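Local coordinates for protein beta-lactamase (Francisella tularensis subsp. tularensis, PDB 3P09) that probably hydrolyses the beta-lactam ring of antibiotics to give a substituted beta-amino acid, as a serine enzyme of the class A beta-lactamase family, at residues I156-E161 with N172-T177; Y77-Q82 with I193-H198. All coordinates share one frame; numbering follows the deposited sequence.

Contact 1: I156-E161 with N172-T177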
loop_
_atom_site.group_PDB
_atom_site.type_symbol
_atom_site.label_atom_id
_atom_site.label_comp_id
_atom_site.label_asym_id
_atom_site.label_seq_id
_atom_site.Cartn_x
_atom_site.Cartn_y
_atom_site.Cartn_z
ATOM N N ILE A 156 -0.075 -11.685 5.776
ATOM C CA ILE A 156 0.537 -12.100 7.030
ATOM C C ILE A 156 1.648 -11.142 7.452
ATOM O O ILE A 156 2.724 -11.151 6.877
ATOM C CB ILE A 156 1.156 -13.495 6.923
ATOM C CG1 ILE A 156 0.140 -14.489 6.360
ATOM C CG2 ILE A 156 1.653 -13.935 8.282
ATOM C CD1 ILE A 156 -1.034 -14.744 7.292
ATOM N N ILE A 157 1.386 -10.332 8.467
ATOM C CA ILE A 157 2.366 -9.357 8.941
ATOM C C ILE A 157 2.892 -9.771 10.313
ATOM O O ILE A 157 2.104 -10.041 11.236
ATOM C CB ILE A 157 1.731 -7.970 9.037
ATOM C CG1 ILE A 157 1.366 -7.464 7.638
ATOM C CG2 ILE A 157 2.685 -6.998 9.732
ATOM C CD1 ILE A 157 0.456 -6.289 7.665
ATOM N N THR A 158 4.214 -9.845 10.460
ATOM C CA THR A 158 4.785 -10.353 11.715
ATOM C C THR A 158 5.808 -9.399 12.297
ATOM O O THR A 158 6.455 -9.711 13.300
ATOM C CB THR A 158 5.466 -11.723 11.537
ATOM O OG1 THR A 158 6.536 -11.604 10.587
ATOM C CG2 THR A 158 4.458 -12.770 11.062
ATOM N N ALA A 159 5.957 -8.242 11.666
ATOM C CA ALA A 159 6.911 -7.254 12.147
ATOM C C ALA A 159 6.580 -5.857 11.635
ATOM O O ALA A 159 5.778 -5.685 10.719
ATOM C CB ALA A 159 8.334 -7.650 11.742
ATOM N N ASP A 160 7.200 -4.860 12.251
ATOM C CA ASP A 160 7.100 -3.496 11.764
ATOM C C ASP A 160 8.390 -3.145 11.020
ATOM O O ASP A 160 9.039 -4.043 10.485
ATOM C CB ASP A 160 6.745 -2.522 12.892
ATOM C CG ASP A 160 7.738 -2.546 14.033
ATOM O OD1 ASP A 160 8.888 -2.991 13.819
ATOM O OD2 ASP A 160 7.364 -2.095 15.141
ATOM N N GLU A 161 8.751 -1.864 10.960
ATOM C CA GLU A 161 9.884 -1.425 10.138
ATOM C C GLU A 161 11.178 -1.498 10.916
ATOM O O GLU A 161 11.216 -1.097 12.073
ATOM C CB GLU A 161 9.688 0.031 9.656
ATOM C CG GLU A 161 8.632 0.238 8.556
ATOM C CD GLU A 161 9.159 -0.072 7.169
ATOM O OE1 GLU A 161 10.389 -0.013 6.974
ATOM O OE2 GLU A 161 8.347 -0.377 6.269
ATOM N N ASN A 172 5.155 -17.344 3.275
ATOM C CA ASN A 172 4.187 -16.261 3.083
ATOM C C ASN A 172 4.236 -15.187 4.167
ATOM O O ASN A 172 3.453 -14.247 4.150
ATOM C CB ASN A 172 2.774 -16.835 2.926
ATOM C CG ASN A 172 2.656 -17.720 1.698
ATOM O OD1 ASN A 172 3.355 -17.506 0.710
ATOM N ND2 ASN A 172 1.785 -18.723 1.758
ATOM N N ILE A 173 5.160 -15.339 5.106
ATOM C CA ILE A 173 5.355 -14.337 6.152
ATOM C C ILE A 173 5.709 -12.997 5.520
ATOM O O ILE A 173 6.549 -12.929 4.617
ATOM C CB ILE A 173 6.480 -14.757 7.134
ATOM C CG1 ILE A 173 6.134 -16.081 7.819
ATOM C CG2 ILE A 173 6.755 -13.669 8.155
ATOM C CD1 ILE A 173 4.832 -16.078 8.542
ATOM N N ASN A 174 5.055 -11.939 5.999
ATOM C CA ASN A 174 5.254 -10.577 5.491
ATOM C C ASN A 174 4.974 -10.464 4.000
ATOM O O ASN A 174 5.611 -9.692 3.301
ATOM C CB ASN A 174 6.653 -10.060 5.854
ATOM C CG ASN A 174 6.870 -9.999 7.365
ATOM O OD1 ASN A 174 5.912 -9.892 8.130
ATOM N ND2 ASN A 174 8.127 -10.055 7.798
ATOM N N LYS A 175 4.008 -11.254 3.528
ATOM C CA LYS A 175 3.573 -11.192 2.134
ATOM C C LYS A 175 2.062 -11.000 2.027
ATOM O O LYS A 175 1.328 -11.191 2.999
ATOM C CB LYS A 175 3.979 -12.460 1.390
ATOM C CG LYS A 175 5.488 -12.605 1.243
ATOM C CD LYS A 175 5.863 -13.701 0.282
ATOM C CE LYS A 175 7.387 -13.898 0.245
ATOM N NZ LYS A 175 7.781 -15.175 -0.447
ATOM N N THR A 176 1.608 -10.605 0.845
ATOM C CA THR A 176 0.172 -10.509 0.581
ATOM C C THR A 176 -0.046 -10.964 -0.863
ATOM O O THR A 176 0.925 -11.280 -1.555
ATOM C CB THR A 176 -0.320 -9.053 0.794
ATOM O OG1 THR A 176 -1.741 -8.981 0.596
ATOM C CG2 THR A 176 0.376 -8.105 -0.178
ATOM N N THR A 177 -1.297 -10.990 -1.327
ATOM C CA THR A 177 -1.589 -11.306 -2.730
ATOM C C THR A 177 -2.182 -10.069 -3.400
ATOM O O THR A 177 -2.753 -9.208 -2.720
ATOM C CB THR A 177 -2.649 -12.439 -2.867
ATOM O OG1 THR A 177 -3.873 -12.022 -2.239
ATOM C CG2 THR A 177 -2.155 -13.756 -2.229
#
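Ile156 and Thr158 meet Ile173, Asn174 and Lys175 where the two ends of a long loop come together, consistent with the neck of the omega loop of class A beta-lactamases. Two backbone bonds tie the ends: Ile156 N donates almost straight to Lys175 O (3.2 Å), while the return bond from Asn174 N to Ile156 O is strongly bent and weak. Asn172 to Lys175 form a type II turn with Asn174 at its third position, where the backbone takes left-handed helical angles.

Apolar contact lies on the exposed side. Ile156 CG2 meets Ile173 CD1 at 3.8 Å, the two side chains crossing obliquely, and Ile173 CG2 packs against Thr158 CG2 at the same distance. Lys175 turns from the contact, its NZ bonded to Gln168 O. Strand 175-176 pairs with strand 60-61, and Glu161, within the loop, makes weak contacts with Ser64 and Lys67, as expected if it is the glutamate that activates water in this family.

The side-chain bonds converge on the buried amide of Asn174. Asn174 OD1 accepts from Thr158 N (2.9 Å) nearly in line with the C=O bond, and from Thr158 OG1 at 3.1 Å. With chi1 at 60°, OG1 stands between its own backbone N and carbonyl carbon, and it reaches OD1 from above the carbonyl plane, 36° out of it.

Contact 2: Y77-Q82 with I193-H198. With SO4 (sulfate ion), chain C.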
loop_
_atom_site.group_PDB
_atom_site.type_symbol
_atom_site.label_atom_id
_atom_site.label_comp_id
_atom_site.label_asym_id
_atom_site.label_seq_id
_atom_site.Cartn_x
_atom_site.Cartn_y
_atom_site.Cartn_z
ATOM N N TYR A 77 -10.017 2.518 14.750
ATOM C CA TYR A 77 -9.824 2.751 16.184
ATOM C C TYR A 77 -10.488 4.059 16.591
ATOM O O TYR A 77 -11.226 4.124 17.585
ATOM C CB TYR A 77 -8.331 2.796 16.517
ATOM C CG TYR A 77 -8.021 2.763 17.998
ATOM C CD1 TYR A 77 -7.830 1.554 18.656
ATOM C CD2 TYR A 77 -7.926 3.933 18.736
ATOM C CE1 TYR A 77 -7.550 1.510 20.014
ATOM C CE2 TYR A 77 -7.640 3.900 20.099
ATOM C CZ TYR A 77 -7.452 2.686 20.727
ATOM O OH TYR A 77 -7.174 2.641 22.075
ATOM N N ASP A 78 -10.253 5.096 15.800
ATOM C CA ASP A 78 -10.812 6.412 16.092
ATOM C C ASP A 78 -12.336 6.366 16.144
ATOM O O ASP A 78 -12.958 7.028 16.976
ATOM C CB ASP A 78 -10.339 7.460 15.078
ATOM C CG ASP A 78 -10.931 8.835 15.353
ATOM O OD1 ASP A 78 -10.469 9.497 16.306
ATOM O OD2 ASP A 78 -11.856 9.253 14.626
HETATM N N MSE A 79 -12.934 5.586 15.250
HETATM C CA MSE A 79 -14.381 5.434 15.261
HETATM C C MSE A 79 -14.861 4.851 16.589
HETATM O O MSE A 79 -15.913 5.236 17.101
HETATM C CB MSE A 79 -14.835 4.555 14.095
HETATM C CG MSE A 79 -14.797 5.266 12.753
HETATM SE SE MSE A 79 -15.205 4.020 11.308
HETATM C CE MSE A 79 -17.002 3.493 11.850
ATOM N N HIS A 80 -14.087 3.918 17.142
ATOM C CA HIS A 80 -14.442 3.270 18.411
ATOM C C HIS A 80 -13.896 3.990 19.635
ATOM O O HIS A 80 -14.233 3.643 20.770
ATOM C CB HIS A 80 -13.960 1.823 18.429
ATOM C CG HIS A 80 -14.541 0.982 17.338
ATOM N ND1 HIS A 80 -14.170 1.120 16.021
ATOM C CD2 HIS A 80 -15.462 -0.009 17.371
ATOM C CE1 HIS A 80 -14.842 0.253 15.283
ATOM N NE2 HIS A 80 -15.630 -0.446 16.077
ATOM N N ASN A 81 -13.057 4.995 19.404
ATOM C CA ASN A 81 -12.395 5.706 20.488
ATOM C C ASN A 81 -12.361 7.174 20.109
ATOM O O ASN A 81 -11.328 7.682 19.696
ATOM C CB ASN A 81 -10.966 5.170 20.689
ATOM C CG ASN A 81 -10.937 3.710 21.122
ATOM O OD1 ASN A 81 -10.914 3.406 22.316
ATOM N ND2 ASN A 81 -10.931 2.801 20.154
ATOM N N GLN A 82 -13.502 7.847 20.241
ATOM C CA GLN A 82 -13.663 9.212 19.746
ATOM C C GLN A 82 -12.551 10.146 20.235
ATOM O O GLN A 82 -12.214 10.154 21.419
ATOM C CB GLN A 82 -15.044 9.752 20.146
ATOM C CG GLN A 82 -15.383 11.133 19.595
ATOM C CD GLN A 82 -14.711 12.246 20.368
ATOM O OE1 GLN A 82 -14.383 12.089 21.544
ATOM N NE2 GLN A 82 -14.497 13.381 19.710
ATOM N N ILE A 193 -16.685 -0.604 6.334
ATOM C CA ILE A 193 -16.050 -0.676 7.646
ATOM C C ILE A 193 -15.779 0.693 8.258
ATOM O O ILE A 193 -16.022 0.895 9.447
ATOM C CB ILE A 193 -14.773 -1.520 7.646
ATOM C CG1 ILE A 193 -13.833 -1.029 6.569
ATOM C CG2 ILE A 193 -15.099 -2.998 7.442
ATOM C CD1 ILE A 193 -12.504 -0.691 7.127
ATOM N N LEU A 194 -15.254 1.620 7.455
ATOM C CA LEU A 194 -15.108 3.004 7.881
ATOM C C LEU A 194 -16.363 3.774 7.480
ATOM O O LEU A 194 -16.976 3.461 6.466
ATOM C CB LEU A 194 -13.883 3.648 7.214
ATOM C CG LEU A 194 -12.537 3.029 7.570
ATOM C CD1 LEU A 194 -11.398 3.832 6.932
ATOM C CD2 LEU A 194 -12.393 2.956 9.073
ATOM N N ASP A 195 -16.743 4.791 8.252
ATOM C CA ASP A 195 -17.922 5.575 7.884
ATOM C C ASP A 195 -17.527 6.659 6.900
ATOM O O ASP A 195 -16.354 6.787 6.569
ATOM C CB ASP A 195 -18.613 6.170 9.108
ATOM C CG ASP A 195 -17.716 7.097 9.899
ATOM O OD1 ASP A 195 -16.688 7.558 9.356
ATOM O OD2 ASP A 195 -18.051 7.376 11.071
ATOM N N LYS A 196 -18.494 7.455 6.449
ATOM C CA LYS A 196 -18.199 8.466 5.439
ATOM C C LYS A 196 -17.049 9.385 5.834
ATOM O O LYS A 196 -16.141 9.616 5.046
ATOM C CB LYS A 196 -19.430 9.303 5.091
ATOM C CG LYS A 196 -19.147 10.339 4.007
ATOM C CD LYS A 196 -20.360 11.211 3.716
ATOM C CE LYS A 196 -20.177 11.987 2.418
ATOM N NZ LYS A 196 -18.914 12.789 2.404
ATOM N N LYS A 197 -17.085 9.927 7.043
ATOM C CA LYS A 197 -16.034 10.861 7.437
ATOM C C LYS A 197 -14.656 10.212 7.374
ATOM O O LYS A 197 -13.677 10.838 6.959
ATOM C CB LYS A 197 -16.277 11.423 8.836
ATOM C CG LYS A 197 -15.253 12.476 9.229
ATOM C CD LYS A 197 -15.705 13.297 10.431
ATOM C CE LYS A 197 -15.364 12.604 11.738
ATOM N NZ LYS A 197 -13.898 12.380 11.867
ATOM N N HIS A 198 -14.571 8.955 7.795
ATOM C CA HIS A 198 -13.274 8.289 7.861
ATOM C C HIS A 198 -12.801 7.762 6.520
ATOM O O HIS A 198 -11.594 7.720 6.272
ATOM C CB HIS A 198 -13.260 7.189 8.924
ATOM C CG HIS A 198 -13.357 7.719 10.322
ATOM N ND1 HIS A 198 -14.555 8.081 10.897
ATOM C CD2 HIS A 198 -12.400 7.974 11.246
ATOM C CE1 HIS A 198 -14.335 8.523 12.124
ATOM N NE2 HIS A 198 -13.035 8.474 12.359
HETATM S S SO4 C . -21.952 5.414 7.503
HETATM O O1 SO4 C . -21.289 5.998 6.338
HETATM O O2 SO4 C . -21.295 4.164 7.880
HETATM O O3 SO4 C . -21.883 6.362 8.611
HETATM O O4 SO4 C . -23.350 5.129 7.196
#
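Asp195 OD1 is gripped twice by His198, whose ring also reaches across to Asp78. Asp195 OD1 accepts from His198 N at 3.0 Å, capping the start of helix 196-208, and from the ring ND1 of His198 at 2.7 Å. Through its second ring nitrogen, His198 NE2 donates to Asp78 OD2 over 2.7 Å, essentially straight at 179° and in the ring plane, using the anti lone pair of the carboxylate. The carboxylate plane is turned 48° from the ring. The two bonds at the ring edge should fix the rotation of the imidazole, and the neighbouring carboxylates probably favour its protonated form.

Met79 is a selenomethionine with two deposited conformers, which makes its contacts less certain. In the conformer described, Met79 CG lies over one face of the His198 ring, offset toward its rim and 3.4 Å from the centroid, a CH-pi contact. The Met79 side chain then bends at chi3 (61°), and Met79 SE rests against Leu194 CD2 at 3.7 Å. A sulfate, probably from the crystallisation liquor, accepts from Lys196 N.

The contact joins the C-terminal end of helix 66-80 to the start of helix 196-208; Leu194 also packs on Leu75 of the former and Leu188 of helix 178-190.

Both contacts are partly buried. The centre of contact 1 lies about 12 Å from the centre of the folded chain and that of contact 2 about 20 Å, yet contact 1 has the more exposed rim, with Thr158 and Ile173 at the surface. The centres of the two contacts are about 25 Å apart and they do not touch, although in sequence contact 1 is nested within the loop that contact 2 closes. Contact 1 pinches a loop with backbone bonds and a neutral amide; contact 2 joins two helix ends through a histidine between carboxylates. Helix 66-80 connects their surroundings: Ile157 and Glu161 pack on Phe66 near its start, while its last turn belongs to contact 2.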